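Local coordinates for protein beta-glucuronidase (uncultured Clostridium sp., PDB 6U7J) that probably cleaves terminal glucuronic acid from glucuronide conjugates, including those of estrogens, as a family 2 glycoside hydrolase of the gut microbiota, at residues L147-L152 / E381-E386; K290-N295 / C408-S413; N427-V432 / D456-F461. All blocks are in the same frame, centred on the assembly; numbering follows the deposited sequence.

Contact 1: L147-L152 / E381-E386; sequences LEWDCL and EDKVNE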
loop_
_atom_site.group_PDB
_atom_site.type_symbol
_atom_site.label_atom_id
_atom_site.label_comp_id
_atom_site.label_asym_id
_atom_site.label_seq_id
_atom_site.Cartn_x
_atom_site.Cartn_y
_atom_site.Cartn_z
ATOM N N LEU B 147 3.379 -35.251 -3.251
ATOM C CA LEU B 147 4.821 -35.444 -3.249
ATOM C C LEU B 147 5.183 -36.380 -2.111
ATOM O O LEU B 147 4.675 -36.233 -0.993
ATOM C CB LEU B 147 5.571 -34.121 -3.102
ATOM C CG LEU B 147 5.464 -33.142 -4.272
ATOM C CD1 LEU B 147 6.108 -31.812 -3.876
ATOM C CD2 LEU B 147 6.094 -33.719 -5.570
ATOM N N GLU B 148 6.036 -37.351 -2.408
ATOM C CA GLU B 148 6.515 -38.327 -1.441
ATOM C C GLU B 148 8.034 -38.245 -1.357
ATOM O O GLU B 148 8.669 -37.433 -2.033
ATOM C CB GLU B 148 6.065 -39.744 -1.818
ATOM C CG GLU B 148 4.570 -39.959 -1.742
ATOM C CD GLU B 148 4.075 -40.219 -0.335
ATOM O OE1 GLU B 148 4.715 -39.751 0.640
ATOM O OE2 GLU B 148 3.035 -40.907 -0.201
ATOM N N TRP B 149 8.612 -39.111 -0.518
ATOM C CA TRP B 149 10.049 -39.083 -0.262
ATOM C C TRP B 149 10.876 -39.459 -1.477
ATOM O O TRP B 149 12.076 -39.175 -1.489
ATOM C CB TRP B 149 10.398 -40.013 0.895
ATOM C CG TRP B 149 9.927 -39.499 2.224
ATOM C CD1 TRP B 149 8.930 -40.014 2.998
ATOM C CD2 TRP B 149 10.440 -38.363 2.930
ATOM N NE1 TRP B 149 8.792 -39.271 4.145
ATOM C CE2 TRP B 149 9.705 -38.251 4.128
ATOM C CE3 TRP B 149 11.452 -37.436 2.668
ATOM C CZ2 TRP B 149 9.947 -37.241 5.065
ATOM C CZ3 TRP B 149 11.694 -36.433 3.597
ATOM C CH2 TRP B 149 10.941 -36.347 4.785
ATOM N N ASP B 150 10.275 -40.083 -2.497
ATOM C CA ASP B 150 10.987 -40.425 -3.723
ATOM C C ASP B 150 10.505 -39.613 -4.915
ATOM O O ASP B 150 10.747 -39.995 -6.065
ATOM C CB ASP B 150 10.900 -41.923 -4.024
ATOM C CG ASP B 150 9.470 -42.408 -4.223
ATOM O OD1 ASP B 150 8.523 -41.640 -3.964
ATOM O OD2 ASP B 150 9.294 -43.576 -4.634
ATOM N N CYS B 151 9.829 -38.498 -4.661
ATOM C CA CYS B 151 9.538 -37.505 -5.682
ATOM C C CYS B 151 10.578 -36.400 -5.595
ATOM O O CYS B 151 11.302 -36.276 -4.607
ATOM C CB CYS B 151 8.134 -36.924 -5.490
ATOM S SG CYS B 151 6.812 -38.166 -5.552
ATOM N N LEU B 152 10.619 -35.577 -6.635
ATOM C CA LEU B 152 11.437 -34.369 -6.659
ATOM C C LEU B 152 10.561 -33.230 -7.169
ATOM O O LEU B 152 10.131 -33.259 -8.339
ATOM C CB LEU B 152 12.674 -34.545 -7.538
ATOM C CG LEU B 152 13.659 -35.658 -7.183
ATOM C CD1 LEU B 152 14.805 -35.596 -8.158
ATOM C CD2 LEU B 152 14.193 -35.526 -5.755
ATOM N N GLU B 381 16.509 -45.019 5.552
ATOM C CA GLU B 381 15.891 -46.068 4.737
ATOM C C GLU B 381 14.430 -45.766 4.401
ATOM O O GLU B 381 13.955 -46.124 3.319
ATOM C CB GLU B 381 16.007 -47.415 5.456
ATOM C CG GLU B 381 15.434 -48.595 4.687
ATOM C CD GLU B 381 14.775 -49.633 5.597
ATOM O OE1 GLU B 381 15.513 -50.329 6.336
ATOM O OE2 GLU B 381 13.522 -49.754 5.566
ATOM N N ASP B 382 13.703 -45.098 5.288
ATOM C CA ASP B 382 12.292 -44.838 5.051
ATOM C C ASP B 382 12.015 -43.439 4.495
ATOM O O ASP B 382 10.848 -43.041 4.425
ATOM C CB ASP B 382 11.490 -45.065 6.339
ATOM C CG ASP B 382 12.142 -44.431 7.563
ATOM O OD1 ASP B 382 13.282 -43.911 7.448
ATOM O OD2 ASP B 382 11.511 -44.460 8.648
ATOM N N LYS B 383 13.046 -42.688 4.085
ATOM C CA LYS B 383 12.825 -41.349 3.546
ATOM C C LYS B 383 13.588 -41.140 2.242
ATOM O O LYS B 383 13.271 -41.781 1.240
ATOM C CB LYS B 383 13.205 -40.287 4.584
ATOM C CG LYS B 383 12.195 -40.179 5.735
ATOM C CD LYS B 383 12.530 -39.039 6.678
ATOM C CE LYS B 383 11.652 -39.063 7.915
ATOM N NZ LYS B 383 11.975 -40.226 8.778
ATOM N N VAL B 384 14.575 -40.246 2.217
ATOM C CA VAL B 384 15.401 -40.083 1.022
ATOM C C VAL B 384 16.371 -41.261 0.986
ATOM O O VAL B 384 17.307 -41.322 1.787
ATOM C CB VAL B 384 16.145 -38.741 1.006
ATOM C CG1 VAL B 384 17.108 -38.682 -0.181
ATOM C CG2 VAL B 384 15.156 -37.560 0.968
ATOM N N ASN B 385 16.145 -42.193 0.062
ATOM C CA ASN B 385 16.821 -43.495 0.072
ATOM C C ASN B 385 17.227 -43.871 -1.358
ATOM O O ASN B 385 17.277 -43.023 -2.256
ATOM C CB ASN B 385 15.912 -44.542 0.747
ATOM C CG ASN B 385 14.610 -44.749 -0.001
ATOM O OD1 ASN B 385 14.491 -44.387 -1.169
ATOM N ND2 ASN B 385 13.627 -45.329 0.670
ATOM N N GLU B 386 17.527 -45.167 -1.576
ATOM C CA GLU B 386 18.058 -45.663 -2.853
ATOM C C GLU B 386 17.119 -45.321 -4.008
ATOM O O GLU B 386 17.536 -45.278 -5.173
ATOM C CB GLU B 386 18.266 -47.190 -2.777
ATOM C CG GLU B 386 16.952 -48.004 -2.746
ATOM C CD GLU B 386 17.078 -49.439 -3.292
ATOM O OE1 GLU B 386 16.115 -50.227 -3.108
ATOM O OE2 GLU B 386 18.126 -49.777 -3.905
#

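Contact 2: K290-N295 / C408-S413; sequences KQFLIN and CVVMWS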
loop_
_atom_site.group_PDB
_atom_site.type_symbol
_atom_site.label_atom_id
_atom_site.label_comp_id
_atom_site.label_asym_id
_atom_site.label_seq_id
_atom_site.Cartn_x
_atom_site.Cartn_y
_atom_site.Cartn_z
ATOM N N LYS B 290 40.256 -19.959 -9.075
ATOM C CA LYS B 290 39.550 -18.752 -8.668
ATOM C C LYS B 290 38.740 -18.108 -9.788
ATOM O O LYS B 290 38.240 -16.994 -9.597
ATOM C CB LYS B 290 40.534 -17.713 -8.113
ATOM C CG LYS B 290 40.982 -17.970 -6.688
ATOM C CD LYS B 290 42.210 -17.142 -6.352
ATOM C CE LYS B 290 42.719 -17.473 -4.960
ATOM N NZ LYS B 290 43.823 -16.561 -4.551
ATOM N N GLN B 291 38.601 -18.743 -10.948
ATOM C CA GLN B 291 37.885 -18.099 -12.038
ATOM C C GLN B 291 37.000 -19.101 -12.763
ATOM O O GLN B 291 37.179 -20.317 -12.675
ATOM C CB GLN B 291 38.845 -17.413 -13.013
ATOM C CG GLN B 291 39.349 -16.070 -12.492
ATOM C CD GLN B 291 40.226 -15.318 -13.480
ATOM O OE1 GLN B 291 41.031 -15.912 -14.201
ATOM N NE2 GLN B 291 40.081 -13.999 -13.505
ATOM N N PHE B 292 36.005 -18.553 -13.449
ATOM C CA PHE B 292 35.065 -19.300 -14.274
ATOM C C PHE B 292 35.247 -18.707 -15.661
ATOM O O PHE B 292 34.836 -17.570 -15.907
ATOM C CB PHE B 292 33.636 -19.147 -13.748
ATOM C CG PHE B 292 32.654 -20.105 -14.355
ATOM C CD1 PHE B 292 32.247 -19.959 -15.668
ATOM C CD2 PHE B 292 32.125 -21.140 -13.607
ATOM C CE1 PHE B 292 31.343 -20.850 -16.236
ATOM C CE2 PHE B 292 31.216 -22.030 -14.173
ATOM C CZ PHE B 292 30.831 -21.883 -15.480
ATOM N N LEU B 293 35.905 -19.442 -16.552
ATOM C CA LEU B 293 36.313 -18.899 -17.837
ATOM C C LEU B 293 35.367 -19.377 -18.925
ATOM O O LEU B 293 35.100 -20.572 -19.036
ATOM C CB LEU B 293 37.748 -19.305 -18.171
ATOM C CG LEU B 293 38.822 -18.952 -17.148
ATOM C CD1 LEU B 293 40.178 -19.455 -17.630
ATOM C CD2 LEU B 293 38.872 -17.453 -16.909
ATOM N N ILE B 294 34.869 -18.443 -19.720
ATOM C CA ILE B 294 34.019 -18.728 -20.867
ATOM C C ILE B 294 34.708 -18.126 -22.078
ATOM O O ILE B 294 34.977 -16.916 -22.107
ATOM C CB ILE B 294 32.602 -18.156 -20.699
ATOM C CG1 ILE B 294 31.868 -18.866 -19.562
ATOM C CG2 ILE B 294 31.822 -18.261 -22.000
ATOM C CD1 ILE B 294 30.650 -18.115 -19.077
ATOM N N ASN B 295 35.009 -18.968 -23.067
ATOM C CA ASN B 295 35.817 -18.546 -24.204
ATOM C C ASN B 295 37.114 -17.900 -23.722
ATOM O O ASN B 295 37.528 -16.843 -24.205
ATOM C CB ASN B 295 35.028 -17.605 -25.105
ATOM C CG ASN B 295 33.834 -18.287 -25.725
ATOM O OD1 ASN B 295 33.898 -19.470 -26.036
ATOM N ND2 ASN B 295 32.736 -17.553 -25.898
ATOM N N CYS B 408 23.492 -21.719 -23.606
ATOM C CA CYS B 408 23.316 -20.857 -22.439
ATOM C C CYS B 408 23.605 -21.624 -21.134
ATOM O O CYS B 408 24.068 -21.011 -20.166
ATOM C CB CYS B 408 21.922 -20.203 -22.454
ATOM S SG CYS B 408 20.566 -21.378 -22.120
ATOM N N VAL B 409 23.439 -22.950 -21.121
ATOM C CA VAL B 409 23.678 -23.716 -19.905
ATOM C C VAL B 409 25.176 -23.916 -19.696
ATOM O O VAL B 409 25.827 -24.613 -20.475
ATOM C CB VAL B 409 22.956 -25.060 -19.937
ATOM C CG1 VAL B 409 23.347 -25.932 -18.729
ATOM C CG2 VAL B 409 21.469 -24.822 -19.971
ATOM N N VAL B 410 25.740 -23.319 -18.637
ATOM C CA VAL B 410 27.163 -23.496 -18.376
ATOM C C VAL B 410 27.429 -24.332 -17.142
ATOM O O VAL B 410 28.605 -24.624 -16.850
ATOM C CB VAL B 410 27.902 -22.150 -18.285
ATOM C CG1 VAL B 410 27.598 -21.314 -19.533
ATOM C CG2 VAL B 410 27.539 -21.407 -16.983
ATOM N N MET B 411 26.396 -24.767 -16.429
ATOM C CA MET B 411 26.634 -25.518 -15.208
ATOM C C MET B 411 25.341 -26.209 -14.792
ATOM O O MET B 411 24.251 -25.689 -15.037
ATOM C CB MET B 411 27.151 -24.591 -14.093
ATOM C CG MET B 411 27.538 -25.305 -12.795
ATOM S SD MET B 411 28.717 -24.377 -11.768
ATOM C CE MET B 411 27.818 -22.852 -11.504
ATOM N N TRP B 412 25.476 -27.398 -14.190
ATOM C CA TRP B 412 24.343 -28.139 -13.650
ATOM C C TRP B 412 24.353 -27.991 -12.140
ATOM O O TRP B 412 25.383 -28.226 -11.505
ATOM C CB TRP B 412 24.388 -29.637 -13.990
ATOM C CG TRP B 412 24.540 -29.983 -15.446
ATOM C CD1 TRP B 412 25.629 -30.530 -16.031
ATOM C CD2 TRP B 412 23.559 -29.833 -16.484
ATOM N NE1 TRP B 412 25.412 -30.706 -17.374
ATOM C CE2 TRP B 412 24.149 -30.287 -17.682
ATOM C CE3 TRP B 412 22.247 -29.341 -16.522
ATOM C CZ2 TRP B 412 23.480 -30.268 -18.907
ATOM C CZ3 TRP B 412 21.581 -29.319 -17.738
ATOM C CH2 TRP B 412 22.198 -29.784 -18.914
ATOM N N SER B 413 23.214 -27.624 -11.566
ATOM C CA SER B 413 23.039 -27.697 -10.127
ATOM C C SER B 413 22.158 -28.896 -9.830
ATOM O O SER B 413 21.058 -29.006 -10.377
ATOM C CB SER B 413 22.418 -26.420 -9.556
ATOM O OG SER B 413 21.975 -26.659 -8.237
#

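Contact 3: N427-V432 / D456-F461; sequences NYFEEV and DKISQF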
loop_
_atom_site.group_PDB
_atom_site.type_symbol
_atom_site.label_atom_id
_atom_site.label_comp_id
_atom_site.label_asym_id
_atom_site.label_seq_id
_atom_site.Cartn_x
_atom_site.Cartn_y
_atom_site.Cartn_z
ATOM N N ASN B 427 27.438 -40.524 0.524
ATOM C CA ASN B 427 27.285 -41.554 -0.508
ATOM C C ASN B 427 26.225 -41.164 -1.536
ATOM O O ASN B 427 26.393 -41.412 -2.737
ATOM C CB ASN B 427 26.915 -42.897 0.129
ATOM C CG ASN B 427 28.103 -43.597 0.773
ATOM O OD1 ASN B 427 29.249 -43.147 0.666
ATOM N ND2 ASN B 427 27.828 -44.697 1.467
ATOM N N TYR B 428 25.110 -40.584 -1.076
ATOM C CA TYR B 428 24.029 -40.199 -1.980
ATOM C C TYR B 428 24.545 -39.260 -3.054
ATOM O O TYR B 428 24.411 -39.524 -4.253
ATOM C CB TYR B 428 22.884 -39.544 -1.189
ATOM C CG TYR B 428 21.673 -39.205 -2.032
ATOM C CD1 TYR B 428 21.651 -38.069 -2.835
ATOM C CD2 TYR B 428 20.550 -40.029 -2.031
ATOM C CE1 TYR B 428 20.557 -37.772 -3.614
ATOM C CE2 TYR B 428 19.437 -39.728 -2.803
ATOM C CZ TYR B 428 19.452 -38.606 -3.597
ATOM O OH TYR B 428 18.360 -38.311 -4.378
ATOM N N PHE B 429 25.165 -38.164 -2.642
ATOM C CA PHE B 429 25.553 -37.161 -3.615
ATOM C C PHE B 429 26.798 -37.548 -4.389
ATOM O O PHE B 429 26.981 -37.068 -5.511
ATOM C CB PHE B 429 25.696 -35.808 -2.912
ATOM C CG PHE B 429 24.360 -35.222 -2.530
ATOM C CD1 PHE B 429 23.555 -34.629 -3.493
ATOM C CD2 PHE B 429 23.874 -35.352 -1.249
ATOM C CE1 PHE B 429 22.299 -34.116 -3.164
ATOM C CE2 PHE B 429 22.624 -34.848 -0.906
ATOM C CZ PHE B 429 21.836 -34.226 -1.872
ATOM N N GLU B 430 27.644 -38.421 -3.839
ATOM C CA GLU B 430 28.739 -38.953 -4.643
ATOM C C GLU B 430 28.203 -39.761 -5.809
ATOM O O GLU B 430 28.685 -39.627 -6.944
ATOM C CB GLU B 430 29.668 -39.825 -3.805
ATOM C CG GLU B 430 30.934 -40.172 -4.566
ATOM C CD GLU B 430 31.741 -41.259 -3.900
ATOM O OE1 GLU B 430 32.951 -41.369 -4.199
ATOM O OE2 GLU B 430 31.165 -42.002 -3.080
ATOM N N GLU B 431 27.200 -40.605 -5.547
ATOM C CA GLU B 431 26.530 -41.315 -6.626
ATOM C C GLU B 431 25.932 -40.338 -7.631
ATOM O O GLU B 431 26.145 -40.468 -8.843
ATOM C CB GLU B 431 25.455 -42.232 -6.050
ATOM C CG GLU B 431 25.894 -43.679 -5.938
ATOM C CD GLU B 431 26.439 -44.208 -7.257
ATOM O OE1 GLU B 431 25.654 -44.326 -8.226
ATOM O OE2 GLU B 431 27.658 -44.478 -7.328
ATOM N N VAL B 432 25.191 -39.334 -7.145
ATOM C CA VAL B 432 24.530 -38.406 -8.059
ATOM C C VAL B 432 25.562 -37.667 -8.896
ATOM O O VAL B 432 25.425 -37.550 -10.118
ATOM C CB VAL B 432 23.623 -37.421 -7.298
ATOM C CG1 VAL B 432 23.043 -36.397 -8.266
ATOM C CG2 VAL B 432 22.498 -38.144 -6.606
ATOM N N ASP B 456 29.239 -29.495 6.450
ATOM C CA ASP B 456 28.960 -29.983 5.107
ATOM C C ASP B 456 29.831 -31.190 4.796
ATOM O O ASP B 456 30.988 -31.272 5.216
ATOM C CB ASP B 456 29.213 -28.907 4.046
ATOM C CG ASP B 456 29.024 -29.447 2.634
ATOM O OD1 ASP B 456 27.973 -30.074 2.393
ATOM O OD2 ASP B 456 29.917 -29.284 1.777
ATOM N N LYS B 457 29.270 -32.123 4.028
ATOM C CA LYS B 457 29.994 -33.334 3.689
ATOM C C LYS B 457 29.949 -33.681 2.206
ATOM O O LYS B 457 30.373 -34.781 1.841
ATOM C CB LYS B 457 29.469 -34.500 4.530
ATOM C CG LYS B 457 29.914 -34.401 5.993
ATOM C CD LYS B 457 29.265 -35.444 6.870
ATOM C CE LYS B 457 29.573 -35.176 8.323
ATOM N NZ LYS B 457 29.068 -33.834 8.747
ATOM N N ILE B 458 29.488 -32.777 1.331
ATOM C CA ILE B 458 29.313 -33.148 -0.071
ATOM C C ILE B 458 29.952 -32.173 -1.058
ATOM O O ILE B 458 30.137 -32.516 -2.233
ATOM C CB ILE B 458 27.819 -33.326 -0.416
ATOM C CG1 ILE B 458 27.097 -31.972 -0.484
ATOM C CG2 ILE B 458 27.140 -34.271 0.566
ATOM C CD1 ILE B 458 25.713 -32.059 -1.164
ATOM N N SER B 459 30.309 -30.966 -0.621
ATOM C CA SER B 459 30.750 -29.975 -1.602
ATOM C C SER B 459 32.082 -30.336 -2.243
ATOM O O SER B 459 32.403 -29.791 -3.310
ATOM C CB SER B 459 30.844 -28.576 -0.984
ATOM O OG SER B 459 29.550 -28.012 -0.842
ATOM N N GLN B 460 32.859 -31.244 -1.641
ATOM C CA GLN B 460 34.087 -31.700 -2.290
ATOM C C GLN B 460 33.822 -32.318 -3.664
ATOM O O GLN B 460 34.734 -32.354 -4.495
ATOM C CB GLN B 460 34.824 -32.704 -1.402
ATOM C CG GLN B 460 34.079 -34.021 -1.182
ATOM C CD GLN B 460 33.108 -33.935 -0.014
ATOM O OE1 GLN B 460 32.834 -32.846 0.491
ATOM N NE2 GLN B 460 32.580 -35.078 0.418
ATOM N N PHE B 461 32.596 -32.784 -3.931
ATOM C CA PHE B 461 32.282 -33.393 -5.217
ATOM C C PHE B 461 31.993 -32.375 -6.311
ATOM O O PHE B 461 31.880 -32.769 -7.477
ATOM C CB PHE B 461 31.077 -34.339 -5.085
ATOM C CG PHE B 461 31.258 -35.419 -4.042
ATOM C CD1 PHE B 461 32.376 -36.234 -4.048
ATOM C CD2 PHE B 461 30.308 -35.615 -3.054
ATOM C CE1 PHE B 461 32.545 -37.221 -3.084
ATOM C CE2 PHE B 461 30.470 -36.605 -2.092
ATOM C CZ PHE B 461 31.592 -37.408 -2.109
#

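Contact 1: L147-L152 / E381-E386
W149 and K383 bring two irregular loops side by side, with the CA of W149 5.2 Å from the CA of K383, the closest CA pair of the two loops. The first loop is folded as a type I beta turn from E148 to C151 and comes from the sugar-binding domain; the second links strand 358-362 of the TIM barrel to helix 386-403. The contact therefore joins two domains of the family 2 architecture. Its central feature is a lysine chain laid over an indole. K383 turns CG away from its own carbonyl carbon (chi1 -73°), which runs the methylenes alongside W149 in the same direction as the tryptophan side chain. The CH-pi contact sets CG of K383 3.7 Å from the centroid of the six-membered ring of W149, 18° off the ring normal, and CD follows at 3.5 Å from CZ2 of W149. Only at chi4 does the lysine bend, leading its ammonium end away. At the root of the indole, CB of W149 lies against the backbone O of K383 at 3.4 Å. V384 crosses W149 at about a right angle and reaches CE3 of W149 with CG2 at 4.1 Å. H156 adds a nearly parallel ring to W149 within the sugar-binding domain. Each loop is braced internally, and helix 386-403 holds both: the backbone N of E148 donates to SG of C151 (3.3 Å), W149 O is bonded to T388 OG1, and N385, the N-cap of helix 386-403, accepts from the backbone N of K387 through OD1. The other end of that amide is also fixed, since ND2 of N385 donates almost straight (178°) to the backbone O of E381 at 2.8 Å, from above the carbonyl plane.

Contact 2: K290-N295 / C408-S413
F292 points from strand 292-294 onto V410 and M411 at the start of strand 409-416, one of the parallel strands of the TIM barrel. Strand 292-294 belongs to an antiparallel hairpin with 285-287 and continues by a second turn into barrel strand 297-305, so this buried contact packs the hairpin against the end of the barrel where its parallel strands begin. The two strand axes stay 10.2 Å apart at 143°, too far for backbone pairing, and side chains fill the gap. The tip of the phenyl ring does most of the touching: CZ of F292 lies 3.7 Å from CG2 of V410, which approaches obliquely. Placing CG anti to the backbone N (chi1 -168°) sends the F292 ring across to that branch. The backbone O of V410 meets the ring edge in plane, 3.8 Å from CZ of F292. M411 arrives at the same rim, with SD near the ring plane and 4.2 Å from CE2 of F292. I294, two residues on along the same strand, meets the other branch of the valine, CD1 of I294 to CG1 of V410 at 4.4 Å. Further out, F301 of strand 297-305 stands edge-to-face with the F292 ring, while I285 touches both F292 and V410. Strand 358-362 lies parallel beside 409-416, V359 sharing backbone hydrogen bonds with C408 and V410. Beyond M411, W412 points away from F292 toward R443, and its NE1 is hydrogen-bonded to OD2 of D440.

Contact 3: N427-V432 / D456-F461
F429 and E430 of helix 424-439 face I458 and F461 of a loop that contains the 3-10 segment 459-461, with CA to CA distances of 6.5 Å for F429 to I458 and 6.6 Å for E430 to F461. This is the TIM-barrel pattern: helix 424-439 links parallel strands 409-416 and 445-449 in a beta-alpha-beta unit, and the loop leaving strand 445-449 folds back against the helix. Two CH-pi contacts carry the packing, with donor and ring exchanged between the segments. In the first, CD1 of I458 sits over a face of F429, 3.9 Å from the ring centroid and toward its rim. I458 reaches it by placing CG1 between its backbone N and carbonyl carbon (chi1 73°) and then extending. CD1 of Y428, from the helix itself, lies over the centre of the opposite face, so the F429 ring is clasped between the two. In the second, the ring belongs to the loop: CB of E430 rests over F461, 3.5 Å from CZ. The glutamate then runs on past the CE1 side of the ring with CG 3.7 Å from CE1 of F461, its carboxylate turned only 16° from the plane of the phenyl. Over the other face of F461 lies the amide nitrogen of Q460. The loop is shaped by D456, whose OD1 accepts from the backbone N of I458 in an Asx turn and is hydrogen-bonded to S420 OG, and whose OD2 takes the backbone N of S459. R437 of the helix donates to the backbone O of F461. The amide over F461 is tethered as well: NE2 of Q460 donates to the backbone O of K457 at 2.6 Å, 51° out of the carbonyl plane.

From the N terminus, the chain builds the sugar-binding domain, and contact 1 closes the longest loop, from 147-152 to 381-386, tying that domain to the TIM barrel. Contact 2 opens at 290-295, inside this loop, and closes beyond it at 408-413, so the two cross; it fastens the hairpin of strands 285-287 and 292-294, which precedes barrel strand 297-305, to strand 409-416. Contact 3 follows in series, binding helix 424-439, the next helix in the chain, to the loop at 456-461. Contacts 1 and 3 touch directly: CG1 of V384 packs on CE2 of Y428 at 3.7 Å. Contact 2 stands apart, its nearest atoms about 9 Å from contact 1 and about 8 Å from contact 3.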